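Long-range contacts in minor capsid protein (Cafeteriavirus-dependent mavirus, PDB 6G42), which forms the pentameric penton of the virophage capsid, a single jelly-roll protein that probably closes the fivefold vertices of the icosahedral shell: residues G70-V75 and N159-V164; D105-G110 and F133-H138; K140-T145 and E188-S193; D165-E170 and A192-F197. All blocks are in the same frame, centred on the assembly; numbering follows the deposited sequence.

Interaction 1. Residues G70-V75 and N159-V164; sequences GHDYQV and NDDMRV
N159, at the N-cap of helix 160-165, meets Q74 and D72 where the helix start packs against the entry to strand 74-79, in a region that appears to be inserted between strands of the single jelly roll. The tight side is apolar and built round the Y73 ring. M162 lays its sulfur over one face in a Met-aromatic contact, SD 3.9 Å from the centroid of the Y73 ring and 26° off the normal, while H71 CB lies over the opposite face. The M162 chain bends at chi2 and chi3, which carries CE onward to V75 CG1 at 3.7 Å; helix 106-120 closes in behind through I113 and L117. At the Y73 edge sits D161 CB, in the ring plane. The other side is polar and less enclosed, with D72 exposed. There D72 N donates to D161 OD2 at 3.1 Å, meeting the anti side of the carboxylate, whose other oxygen is taken by Q294 of the second subunit. The D72 and D161 carboxylates are only 4.4 Å apart (OD2 to OD2), so the bond from D72 N probably offsets some repulsion. N159 N reaches Q74 O at 3.2 Å. The N159 amide divides its work: OD1 accepts weak bonds from Q74 N and the capping M162 N, and ND2 donates to D72 O at 2.9 Å, 3° from the amide plane.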
loop_
_atom_site.group_PDB
_atom_site.type_symbol
_atom_site.label_atom_id
_atom_site.label_comp_id
_atom_site.label_asym_id
_atom_site.label_seq_id
_atom_site.Cartn_x
_atom_site.Cartn_y
_atom_site.Cartn_z
ATOM N N GLY C 70 26.339 -5.521 21.272
ATOM C CA GLY C 70 26.583 -6.084 19.940
ATOM C C GLY C 70 27.356 -5.224 18.950
ATOM O O GLY C 70 27.829 -5.744 17.933
ATOM N N HIS C 71 27.478 -3.926 19.230
ATOM C CA HIS C 71 28.177 -2.980 18.347
ATOM C C HIS C 71 29.526 -2.553 18.934
ATOM O O HIS C 71 29.647 -2.361 20.143
ATOM C CB HIS C 71 27.317 -1.735 18.110
ATOM C CG HIS C 71 25.883 -2.033 17.784
ATOM N ND1 HIS C 71 25.426 -2.193 16.495
ATOM C CD2 HIS C 71 24.805 -2.195 18.587
ATOM C CE1 HIS C 71 24.129 -2.446 16.518
ATOM N NE2 HIS C 71 23.727 -2.449 17.775
ATOM N N ASP C 72 30.527 -2.401 18.066
ATOM C CA ASP C 72 31.861 -1.909 18.446
ATOM C C ASP C 72 32.195 -0.658 17.638
ATOM O O ASP C 72 32.960 -0.710 16.677
ATOM C CB ASP C 72 32.927 -2.989 18.208
ATOM C CG ASP C 72 32.709 -4.235 19.056
ATOM O OD1 ASP C 72 32.440 -4.110 20.272
ATOM O OD2 ASP C 72 32.823 -5.351 18.504
ATOM N N TYR C 73 31.610 0.466 18.038
ATOM C CA TYR C 73 31.782 1.723 17.309
ATOM C C TYR C 73 33.077 2.430 17.698
ATOM O O TYR C 73 33.552 2.291 18.825
ATOM C CB TYR C 73 30.587 2.668 17.533
ATOM C CG TYR C 73 29.233 2.185 17.012
ATOM C CD1 TYR C 73 29.126 1.216 16.000
ATOM C CD2 TYR C 73 28.052 2.738 17.510
ATOM C CE1 TYR C 73 27.886 0.798 15.535
ATOM C CE2 TYR C 73 26.809 2.327 17.048
ATOM C CZ TYR C 73 26.730 1.354 16.063
ATOM O OH TYR C 73 25.500 0.942 15.604
ATOM N N GLN C 74 33.631 3.180 16.745
ATOM C CA GLN C 74 34.788 4.055 16.957
ATOM C C GLN C 74 34.702 5.246 16.014
ATOM O O GLN C 74 34.533 5.064 14.806
ATOM C CB GLN C 74 36.109 3.342 16.663
ATOM C CG GLN C 74 36.498 2.231 17.623
ATOM C CD GLN C 74 37.886 1.663 17.340
ATOM O OE1 GLN C 74 38.724 2.305 16.699
ATOM N NE2 GLN C 74 38.132 0.445 17.822
ATOM N N VAL C 75 34.832 6.450 16.565
ATOM C CA VAL C 75 34.996 7.667 15.752
ATOM C C VAL C 75 36.462 8.093 15.739
ATOM O O VAL C 75 37.275 7.577 16.504
ATOM C CB VAL C 75 34.091 8.842 16.200
ATOM C CG1 VAL C 75 32.631 8.504 15.943
ATOM C CG2 VAL C 75 34.313 9.228 17.660
ATOM N N ASN C 159 34.563 3.912 11.833
ATOM C CA ASN C 159 35.059 2.533 11.650
ATOM C C ASN C 159 33.984 1.671 10.968
ATOM O O ASN C 159 32.889 2.158 10.687
ATOM C CB ASN C 159 35.551 1.924 12.975
ATOM C CG ASN C 159 34.426 1.544 13.920
ATOM O OD1 ASN C 159 33.356 2.143 13.906
ATOM N ND2 ASN C 159 34.682 0.562 14.777
ATOM N N ASP C 160 34.288 0.403 10.713
ATOM C CA ASP C 160 33.417 -0.434 9.883
ATOM C C ASP C 160 32.035 -0.738 10.484
ATOM O O ASP C 160 31.074 -0.901 9.739
ATOM C CB ASP C 160 34.112 -1.740 9.487
ATOM C CG ASP C 160 33.459 -2.410 8.279
ATOM O OD1 ASP C 160 33.149 -1.702 7.292
ATOM O OD2 ASP C 160 33.247 -3.644 8.323
ATOM N N ASP C 161 31.927 -0.818 11.809
ATOM C CA ASP C 161 30.611 -0.980 12.452
ATOM C C ASP C 161 29.752 0.286 12.327
ATOM O O ASP C 161 28.552 0.193 12.066
ATOM C CB ASP C 161 30.745 -1.418 13.916
ATOM C CG ASP C 161 31.019 -2.921 14.063
ATOM O OD1 ASP C 161 31.506 -3.558 13.100
ATOM O OD2 ASP C 161 30.747 -3.470 15.156
ATOM N N MET C 162 30.369 1.453 12.507
ATOM C CA MET C 162 29.702 2.744 12.281
ATOM C C MET C 162 29.317 2.920 10.811
ATOM O O MET C 162 28.190 3.287 10.498
ATOM C CB MET C 162 30.610 3.901 12.712
ATOM C CG MET C 162 30.735 4.077 14.219
ATOM S SD MET C 162 29.358 4.991 14.933
ATOM C CE MET C 162 29.770 6.655 14.427
ATOM N N ARG C 163 30.274 2.659 9.927
ATOM C CA ARG C 163 30.061 2.674 8.476
ATOM C C ARG C 163 28.785 1.933 8.075
ATOM O O ARG C 163 27.934 2.484 7.383
ATOM C CB ARG C 163 31.279 2.047 7.781
ATOM C CG ARG C 163 31.150 1.763 6.287
ATOM C CD ARG C 163 31.137 3.035 5.472
ATOM N NE ARG C 163 31.333 2.748 4.048
ATOM C CZ ARG C 163 30.366 2.599 3.143
ATOM N NH1 ARG C 163 29.073 2.702 3.468
ATOM N NH2 ARG C 163 30.700 2.342 1.881
ATOM N N VAL C 164 28.661 0.688 8.522
ATOM C CA VAL C 164 27.534 -0.166 8.138
ATOM C C VAL C 164 26.213 0.369 8.700
ATOM O O VAL C 164 25.243 0.543 7.952
ATOM C CB VAL C 164 27.767 -1.650 8.534
ATOM C CG1 VAL C 164 26.542 -2.506 8.241
ATOM C CG2 VAL C 164 28.947 -2.221 7.762
#

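Interaction 2. Residues D105-G110 and F133-H138; sequences DYVDVG and FSFNKH
With chi1 at 180°, F135 sets its ring anti to the backbone N and carries it out from strand 132-136 beneath the first turn of helix 106-120. CB of Y106 points at F135 from the helix backbone, and chi1 -69°, with CG anti to the carbonyl carbon, takes the phenol away. The result is a CH-pi contact: Y106 CB stands 3.7 Å from the F135 ring centroid, 6° off the normal. V107 adds CG2, 3.9 Å from F135 CD2, and the same methyl touches K137 NZ, whose charge is paired with E170 of the third subunit. Backbone atoms fill the rest, with Y106 O 3.5 Å from F135 CB. Farther along, G110 brings its bare CA and carbonyl to the F133 ring edge, O to CD1 3.6 Å, and the CA atoms of G110 and S134 are 4.7 Å apart. No hydrogen bond crosses, and the first turn is instead capped by D105 OD1, which accepts from V107 N at 2.8 Å. Helix 106-110 and strand 133-136 run nearly antiparallel, their axes 6.6 Å apart at closest approach. The helix thus packs along an edge strand of the three-stranded sheet, whose middle strand 141-145 supplies F142 to both F135 and Y106.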
loop_
_atom_site.group_PDB
_atom_site.type_symbol
_atom_site.label_atom_id
_atom_site.label_comp_id
_atom_site.label_asym_id
_atom_site.label_seq_id
_atom_site.Cartn_x
_atom_site.Cartn_y
_atom_site.Cartn_z
ATOM N N ASP C 105 15.835 5.186 23.140
ATOM C CA ASP C 105 15.656 6.452 22.428
ATOM C C ASP C 105 16.857 6.691 21.505
ATOM O O ASP C 105 18.001 6.695 21.960
ATOM C CB ASP C 105 15.517 7.595 23.441
ATOM C CG ASP C 105 15.007 8.886 22.819
ATOM O OD1 ASP C 105 15.422 9.249 21.693
ATOM O OD2 ASP C 105 14.189 9.559 23.478
ATOM N N TYR C 106 16.595 6.905 20.216
ATOM C CA TYR C 106 17.668 7.147 19.238
ATOM C C TYR C 106 18.337 8.512 19.378
ATOM O O TYR C 106 19.415 8.719 18.818
ATOM C CB TYR C 106 17.178 6.926 17.794
ATOM C CG TYR C 106 16.890 5.464 17.492
ATOM C CD1 TYR C 106 17.899 4.497 17.583
ATOM C CD2 TYR C 106 15.614 5.041 17.138
ATOM C CE1 TYR C 106 17.637 3.162 17.333
ATOM C CE2 TYR C 106 15.353 3.707 16.881
ATOM C CZ TYR C 106 16.365 2.775 16.976
ATOM O OH TYR C 106 16.094 1.451 16.729
ATOM N N VAL C 107 17.708 9.428 20.120
ATOM C CA VAL C 107 18.345 10.699 20.499
ATOM C C VAL C 107 19.564 10.402 21.374
ATOM O O VAL C 107 20.648 10.939 21.123
ATOM C CB VAL C 107 17.381 11.664 21.237
ATOM C CG1 VAL C 107 18.102 12.931 21.679
ATOM C CG2 VAL C 107 16.198 12.041 20.348
ATOM N N ASP C 108 19.376 9.539 22.377
ATOM C CA ASP C 108 20.454 9.120 23.288
ATOM C C ASP C 108 21.597 8.400 22.577
ATOM O O ASP C 108 22.757 8.539 22.971
ATOM C CB ASP C 108 19.913 8.211 24.404
ATOM C CG ASP C 108 18.987 8.938 25.372
ATOM O OD1 ASP C 108 19.188 10.146 25.630
ATOM O OD2 ASP C 108 18.060 8.284 25.890
ATOM N N VAL C 109 21.269 7.621 21.548
ATOM C CA VAL C 109 22.289 6.968 20.720
ATOM C C VAL C 109 23.123 8.036 20.006
ATOM O O VAL C 109 24.342 7.910 19.901
ATOM C CB VAL C 109 21.658 5.956 19.728
ATOM C CG1 VAL C 109 22.678 5.423 18.728
ATOM C CG2 VAL C 109 21.047 4.790 20.492
ATOM N N GLY C 110 22.453 9.086 19.534
ATOM C CA GLY C 110 23.108 10.245 18.925
ATOM C C GLY C 110 23.978 11.032 19.885
ATOM O O GLY C 110 25.122 11.354 19.562
ATOM N N PHE C 133 27.182 15.594 16.201
ATOM C CA PHE C 133 26.398 14.446 15.745
ATOM C C PHE C 133 25.075 14.447 16.517
ATOM O O PHE C 133 25.072 14.637 17.736
ATOM C CB PHE C 133 27.173 13.147 15.995
ATOM C CG PHE C 133 26.573 11.934 15.330
ATOM C CD1 PHE C 133 25.625 11.164 15.984
ATOM C CD2 PHE C 133 26.967 11.558 14.055
ATOM C CE1 PHE C 133 25.069 10.047 15.377
ATOM C CE2 PHE C 133 26.417 10.439 13.441
ATOM C CZ PHE C 133 25.464 9.681 14.104
ATOM N N SER C 134 23.962 14.244 15.813
ATOM C CA SER C 134 22.633 14.258 16.440
ATOM C C SER C 134 21.618 13.400 15.687
ATOM O O SER C 134 21.891 12.912 14.593
ATOM C CB SER C 134 22.107 15.695 16.553
ATOM O OG SER C 134 21.751 16.215 15.279
ATOM N N PHE C 135 20.451 13.228 16.305
ATOM C CA PHE C 135 19.320 12.519 15.711
ATOM C C PHE C 135 18.164 13.484 15.494
ATOM O O PHE C 135 17.708 14.132 16.430
ATOM C CB PHE C 135 18.855 11.388 16.623
ATOM C CG PHE C 135 17.689 10.608 16.075
ATOM C CD1 PHE C 135 17.838 9.810 14.942
ATOM C CD2 PHE C 135 16.437 10.667 16.690
ATOM C CE1 PHE C 135 16.765 9.089 14.437
ATOM C CE2 PHE C 135 15.360 9.946 16.189
ATOM C CZ PHE C 135 15.524 9.155 15.062
ATOM N N ASN C 136 17.688 13.555 14.258
ATOM C CA ASN C 136 16.540 14.377 13.913
ATOM C C ASN C 136 15.238 13.611 14.194
ATOM O O ASN C 136 14.944 12.624 13.522
ATOM C CB ASN C 136 16.635 14.768 12.437
ATOM C CG ASN C 136 15.716 15.922 12.067
ATOM O OD1 ASN C 136 14.623 16.072 12.613
ATOM N ND2 ASN C 136 16.158 16.743 11.121
ATOM N N LYS C 137 14.470 14.074 15.182
ATOM C CA LYS C 137 13.147 13.503 15.512
ATOM C C LYS C 137 12.168 13.512 14.335
ATOM O O LYS C 137 11.405 12.564 14.145
ATOM C CB LYS C 137 12.485 14.289 16.645
ATOM C CG LYS C 137 13.128 14.173 18.012
ATOM C CD LYS C 137 12.393 15.074 18.999
ATOM C CE LYS C 137 12.892 14.915 20.425
ATOM N NZ LYS C 137 14.318 15.321 20.592
ATOM N N HIS C 138 12.188 14.604 13.575
ATOM C CA HIS C 138 11.256 14.834 12.469
ATOM C C HIS C 138 11.468 13.878 11.290
ATOM O O HIS C 138 10.501 13.347 10.754
ATOM C CB HIS C 138 11.379 16.294 12.000
ATOM C CG HIS C 138 10.416 16.684 10.919
ATOM N ND1 HIS C 138 9.125 17.092 11.180
ATOM C CD2 HIS C 138 10.569 16.758 9.575
ATOM C CE1 HIS C 138 8.520 17.387 10.043
ATOM N NE2 HIS C 138 9.374 17.192 9.054
#

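Interaction 3. Residues K140-T145 and E188-S193; sequences KKFEIT and ETQDAS
Q190 and F142 lie side by side and point the same way, the Q190 amide plane turned 66° from the F142 ring. This places Q190 OE1 at the ring edge, near its plane and 3.6 Å from CD1, and lets it accept a nearly straight hydrogen bond from F142 N at 2.9 Å. The donor lies 29° out of the amide carbonyl plane. The extended Q190 chain (chi2 -179°) lets the side-chain oxygen act where a backbone carbonyl would continue the strand pairing, while Q190 NE2 turns to T194 OG1. In return, Q190 N gives F142 O only a weak bond.

On the neighbouring side, K141 stretches its chain across the loop that follows strand 187-189. Its CB meets T189 OG1 at 3.7 Å, CD runs past Q190 O, and CE reaches A192 CA at 3.8 Å. T189 also crosses E143 obliquely, CB and OG1 against CG of E143; the E143 carboxylate is engaged by N136. S193 OG adds a weak hydrogen bond to K140 O.

Regular antiparallel pairing holds the other end. I144 and E188 form a hydrogen-bonded pair, with I144 N to E188 O at 2.9 Å and E188 N to I144 O at 3.0 Å, next to the non-hydrogen-bonded pair of E143 and T189. Strand 141-145 is the middle strand of a three-stranded antiparallel sheet, with 187-189 along one edge and 132-136 along the other, where the backbones of E143 and S134 are hydrogen-bonded; F142 leaves it to meet F135 and, edge-to-face, F166.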
loop_
_atom_site.group_PDB
_atom_site.type_symbol
_atom_site.label_atom_id
_atom_site.label_comp_id
_atom_site.label_asym_id
_atom_site.label_seq_id
_atom_site.Cartn_x
_atom_site.Cartn_y
_atom_site.Cartn_z
ATOM N N LYS C 140 13.666 11.059 11.239
ATOM C CA LYS C 140 14.226 9.750 11.651
ATOM C C LYS C 140 15.634 9.433 11.081
ATOM O O LYS C 140 16.027 8.266 10.964
ATOM C CB LYS C 140 13.232 8.613 11.367
ATOM C CG LYS C 140 11.962 8.681 12.209
ATOM C CD LYS C 140 10.752 9.150 11.419
ATOM C CE LYS C 140 10.198 8.044 10.526
ATOM N NZ LYS C 140 8.978 8.479 9.783
ATOM N N LYS C 141 16.391 10.487 10.774
ATOM C CA LYS C 141 17.726 10.392 10.185
ATOM C C LYS C 141 18.712 11.133 11.065
ATOM O O LYS C 141 18.376 12.170 11.639
ATOM C CB LYS C 141 17.743 11.026 8.801
ATOM C CG LYS C 141 16.948 10.269 7.755
ATOM C CD LYS C 141 16.687 11.143 6.541
ATOM C CE LYS C 141 16.149 10.332 5.376
ATOM N NZ LYS C 141 16.055 11.156 4.143
ATOM N N PHE C 142 19.927 10.601 11.167
ATOM C CA PHE C 142 20.994 11.241 11.929
ATOM C C PHE C 142 21.670 12.314 11.081
ATOM O O PHE C 142 21.822 12.150 9.864
ATOM C CB PHE C 142 22.014 10.209 12.407
ATOM C CG PHE C 142 21.478 9.277 13.456
ATOM C CD1 PHE C 142 20.762 8.143 13.093
ATOM C CD2 PHE C 142 21.683 9.535 14.812
ATOM C CE1 PHE C 142 20.263 7.278 14.060
ATOM C CE2 PHE C 142 21.185 8.673 15.783
ATOM C CZ PHE C 142 20.472 7.543 15.407
ATOM N N GLU C 143 22.069 13.403 11.739
ATOM C CA GLU C 143 22.670 14.569 11.082
ATOM C C GLU C 143 24.023 14.911 11.695
ATOM O O GLU C 143 24.237 14.714 12.893
ATOM C CB GLU C 143 21.753 15.786 11.222
ATOM C CG GLU C 143 20.365 15.607 10.636
ATOM C CD GLU C 143 19.531 16.867 10.739
ATOM O OE1 GLU C 143 19.459 17.456 11.837
ATOM O OE2 GLU C 143 18.925 17.265 9.725
ATOM N N ILE C 144 24.921 15.438 10.863
ATOM C CA ILE C 144 26.209 15.975 11.308
ATOM C C ILE C 144 26.225 17.456 10.955
ATOM O O ILE C 144 26.061 17.817 9.786
ATOM C CB ILE C 144 27.401 15.244 10.649
ATOM C CG1 ILE C 144 27.475 13.795 11.145
ATOM C CG2 ILE C 144 28.722 15.940 10.962
ATOM C CD1 ILE C 144 28.220 12.861 10.216
ATOM N N THR C 145 26.415 18.296 11.972
ATOM C CA THR C 145 26.514 19.751 11.805
ATOM C C THR C 145 27.973 20.185 11.946
ATOM O O THR C 145 28.677 19.726 12.849
ATOM C CB THR C 145 25.630 20.491 12.823
ATOM O OG1 THR C 145 24.275 20.062 12.661
ATOM C CG2 THR C 145 25.699 22.009 12.628
ATOM N N GLU C 188 24.590 18.351 7.239
ATOM C CA GLU C 188 24.512 17.186 6.340
ATOM C C GLU C 188 23.734 16.048 7.011
ATOM O O GLU C 188 23.958 15.740 8.183
ATOM C CB GLU C 188 25.915 16.701 5.952
ATOM C CG GLU C 188 26.635 17.582 4.933
ATOM C CD GLU C 188 26.218 17.342 3.486
ATOM O OE1 GLU C 188 25.232 16.616 3.225
ATOM O OE2 GLU C 188 26.894 17.893 2.591
ATOM N N THR C 189 22.836 15.427 6.248
ATOM C CA THR C 189 21.937 14.384 6.756
ATOM C C THR C 189 22.052 13.111 5.913
ATOM O O THR C 189 22.514 13.151 4.777
ATOM C CB THR C 189 20.464 14.883 6.809
ATOM O OG1 THR C 189 19.607 13.839 7.292
ATOM C CG2 THR C 189 19.967 15.356 5.444
ATOM N N GLN C 190 21.638 11.989 6.499
ATOM C CA GLN C 190 21.568 10.697 5.805
ATOM C C GLN C 190 20.632 10.787 4.602
ATOM O O GLN C 190 19.616 11.476 4.666
ATOM C CB GLN C 190 21.026 9.624 6.760
ATOM C CG GLN C 190 21.983 9.149 7.843
ATOM C CD GLN C 190 21.370 8.072 8.741
ATOM O OE1 GLN C 190 20.441 8.342 9.500
ATOM N NE2 GLN C 190 21.895 6.851 8.663
ATOM N N ASP C 191 20.960 10.087 3.516
ATOM C CA ASP C 191 20.037 10.001 2.362
ATOM C C ASP C 191 18.875 8.994 2.563
ATOM O O ASP C 191 17.952 8.946 1.745
ATOM C CB ASP C 191 20.785 9.808 1.008
ATOM C CG ASP C 191 21.452 8.425 0.841
ATOM O OD1 ASP C 191 20.802 7.372 1.029
ATOM O OD2 ASP C 191 22.639 8.398 0.442
ATOM N N ALA C 192 18.918 8.219 3.651
ATOM C CA ALA C 192 17.891 7.217 3.974
ATOM C C ALA C 192 17.917 6.829 5.454
ATOM O O ALA C 192 18.963 6.875 6.103
ATOM C CB ALA C 192 18.081 5.976 3.117
ATOM N N SER C 193 16.760 6.427 5.971
ATOM C CA SER C 193 16.639 5.973 7.354
ATOM C C SER C 193 17.376 4.645 7.538
ATOM O O SER C 193 17.292 3.773 6.674
ATOM C CB SER C 193 15.164 5.816 7.731
ATOM O OG SER C 193 15.016 5.564 9.117
#

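Interaction 4. Residues D165-E170 and A192-F197; sequences DFNSFE and ASTLEF
T194 and D165 meet where helix 160-165 ends: T194 CB is 3.4 Å from D165 O. From there OG1, set between the backbone N and carbonyl carbon (chi1 67°), donates to the same D165 O at 3.0 Å, in the carbonyl plane, and OG1 in turn is bonded by Q190 NE2. The methyl CG2 takes the other branch and lies 3.3 Å from S168 OG and 3.9 Å from N167 ND2. S168 OG donates to A192 O at 2.8 Å, so D165, just before the type I beta turn F166-F169, and S168 within it are each hydrogen-bonded to the 192-197 segment. N167 ND2 sits over the centre of the F197 ring, 3.5 Å above its plane, with amide and ring planes 57° apart; its hydrogen-bond partner is V164 O. At the F197 edge lies D165 OD1, 3.8 Å from CD2. D165 OD2 is bonded by Y73 OH, while K60 of the second subunit pairs with OD1 and also donates to F197 O. Two acceptors, a carboxylate and a carbonyl, thus converge on one lysine from another chain, and its positive charge probably eases the closeness of D165 to F197 O in this buried interface.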
loop_
_atom_site.group_PDB
_atom_site.type_symbol
_atom_site.label_atom_id
_atom_site.label_comp_id
_atom_site.label_asym_id
_atom_site.label_seq_id
_atom_site.Cartn_x
_atom_site.Cartn_y
_atom_site.Cartn_z
ATOM N N ASP C 165 26.178 0.641 10.002
ATOM C CA ASP C 165 24.935 1.060 10.663
ATOM C C ASP C 165 24.492 2.490 10.339
ATOM O O ASP C 165 23.318 2.815 10.520
ATOM C CB ASP C 165 25.027 0.842 12.174
ATOM C CG ASP C 165 25.016 -0.637 12.560
ATOM O OD1 ASP C 165 24.914 -1.516 11.672
ATOM O OD2 ASP C 165 25.107 -0.928 13.767
ATOM N N PHE C 166 25.408 3.326 9.855
ATOM C CA PHE C 166 25.063 4.668 9.341
ATOM C C PHE C 166 25.512 4.816 7.876
ATOM O O PHE C 166 26.106 5.817 7.481
ATOM C CB PHE C 166 25.657 5.758 10.241
ATOM C CG PHE C 166 25.261 5.625 11.689
ATOM C CD1 PHE C 166 26.003 4.837 12.561
ATOM C CD2 PHE C 166 24.137 6.270 12.180
ATOM C CE1 PHE C 166 25.637 4.702 13.891
ATOM C CE2 PHE C 166 23.772 6.144 13.513
ATOM C CZ PHE C 166 24.523 5.359 14.369
ATOM N N ASN C 167 25.173 3.798 7.086
ATOM C CA ASN C 167 25.606 3.638 5.682
ATOM C C ASN C 167 25.149 4.702 4.685
ATOM O O ASN C 167 25.829 4.938 3.687
ATOM C CB ASN C 167 25.185 2.261 5.154
ATOM C CG ASN C 167 23.681 2.039 5.205
ATOM O OD1 ASN C 167 22.947 2.501 4.335
ATOM N ND2 ASN C 167 23.219 1.312 6.216
ATOM N N SER C 168 24.008 5.330 4.945
ATOM C CA SER C 168 23.438 6.328 4.032
ATOM C C SER C 168 24.152 7.706 3.989
ATOM O O SER C 168 23.751 8.578 3.219
ATOM C CB SER C 168 21.949 6.501 4.340
ATOM O OG SER C 168 21.731 6.651 5.731
ATOM N N PHE C 169 25.186 7.909 4.811
ATOM C CA PHE C 169 26.149 9.003 4.607
ATOM C C PHE C 169 27.055 8.666 3.413
ATOM O O PHE C 169 27.168 7.500 3.022
ATOM C CB PHE C 169 27.023 9.224 5.852
ATOM C CG PHE C 169 26.296 9.848 7.017
ATOM C CD1 PHE C 169 25.886 11.182 6.968
ATOM C CD2 PHE C 169 26.036 9.111 8.175
ATOM C CE1 PHE C 169 25.220 11.761 8.042
ATOM C CE2 PHE C 169 25.370 9.686 9.247
ATOM C CZ PHE C 169 24.963 11.012 9.182
ATOM N N GLU C 170 27.700 9.687 2.846
ATOM C CA GLU C 170 28.682 9.489 1.768
ATOM C C GLU C 170 30.059 9.200 2.376
ATOM O O GLU C 170 30.555 9.978 3.196
ATOM C CB GLU C 170 28.744 10.710 0.845
ATOM C CG GLU C 170 29.446 10.444 -0.486
ATOM C CD GLU C 170 29.597 11.686 -1.358
ATOM O OE1 GLU C 170 28.918 12.707 -1.101
ATOM O OE2 GLU C 170 30.405 11.640 -2.312
ATOM N N ALA C 192 18.918 8.219 3.651
ATOM C CA ALA C 192 17.891 7.217 3.974
ATOM C C ALA C 192 17.917 6.829 5.454
ATOM O O ALA C 192 18.963 6.875 6.103
ATOM C CB ALA C 192 18.081 5.976 3.117
ATOM N N SER C 193 16.760 6.427 5.971
ATOM C CA SER C 193 16.639 5.973 7.354
ATOM C C SER C 193 17.376 4.645 7.538
ATOM O O SER C 193 17.292 3.773 6.674
ATOM C CB SER C 193 15.164 5.816 7.731
ATOM O OG SER C 193 15.016 5.564 9.117
ATOM N N THR C 194 18.113 4.518 8.647
ATOM C CA THR C 194 18.864 3.287 8.982
ATOM C C THR C 194 18.535 2.720 10.378
ATOM O O THR C 194 19.328 1.977 10.961
ATOM C CB THR C 194 20.398 3.498 8.878
ATOM O OG1 THR C 194 20.840 4.416 9.888
ATOM C CG2 THR C 194 20.786 4.008 7.500
ATOM N N LEU C 195 17.346 3.028 10.887
ATOM C CA LEU C 195 16.907 2.522 12.182
ATOM C C LEU C 195 16.768 0.991 12.175
ATOM O O LEU C 195 16.925 0.350 13.208
ATOM C CB LEU C 195 15.587 3.180 12.594
ATOM C CG LEU C 195 15.515 4.717 12.611
ATOM C CD1 LEU C 195 14.168 5.183 13.149
ATOM C CD2 LEU C 195 16.651 5.325 13.426
ATOM N N GLU C 196 16.481 0.416 11.010
ATOM C CA GLU C 196 16.487 -1.045 10.806
ATOM C C GLU C 196 17.835 -1.722 11.121
ATOM O O GLU C 196 17.855 -2.885 11.511
ATOM C CB GLU C 196 16.032 -1.392 9.373
ATOM C CG GLU C 196 16.956 -0.899 8.267
ATOM C CD GLU C 196 16.402 -1.098 6.864
ATOM O OE1 GLU C 196 15.812 -2.164 6.592
ATOM O OE2 GLU C 196 16.585 -0.199 6.016
ATOM N N PHE C 197 18.941 -0.993 10.935
ATOM C CA PHE C 197 20.312 -1.459 11.275
ATOM C C PHE C 197 20.690 -1.325 12.756
ATOM O O PHE C 197 21.743 -1.820 13.168
ATOM C CB PHE C 197 21.359 -0.675 10.462
ATOM C CG PHE C 197 21.490 -1.119 9.032
ATOM C CD1 PHE C 197 20.515 -0.787 8.097
ATOM C CD2 PHE C 197 22.604 -1.845 8.611
ATOM C CE1 PHE C 197 20.630 -1.190 6.778
ATOM C CE2 PHE C 197 22.727 -2.252 7.293
ATOM C CZ PHE C 197 21.737 -1.926 6.374
#

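Overall arrangement
From the N terminus, 70-75 opens interaction 1, whose long loop closes at 159-164. Interaction 2 lies wholly within that loop, joining the start of helix 106-120 to strand 132-136. The next strand, 141-145, also lies within it but pairs with 188-193 beyond its end, so interactions 1 and 3 cross. Interaction 4 opens directly after interaction 1 closes and ends on 192-197, sharing A192 and S193 with interaction 3. Interactions 2 and 3 meet in one three-stranded sheet; interaction 4 touches the other three, its centre about 8 Å from that of interaction 3. Together they tie helices 106-120 and 160-165 to that sheet and to strand 74-79.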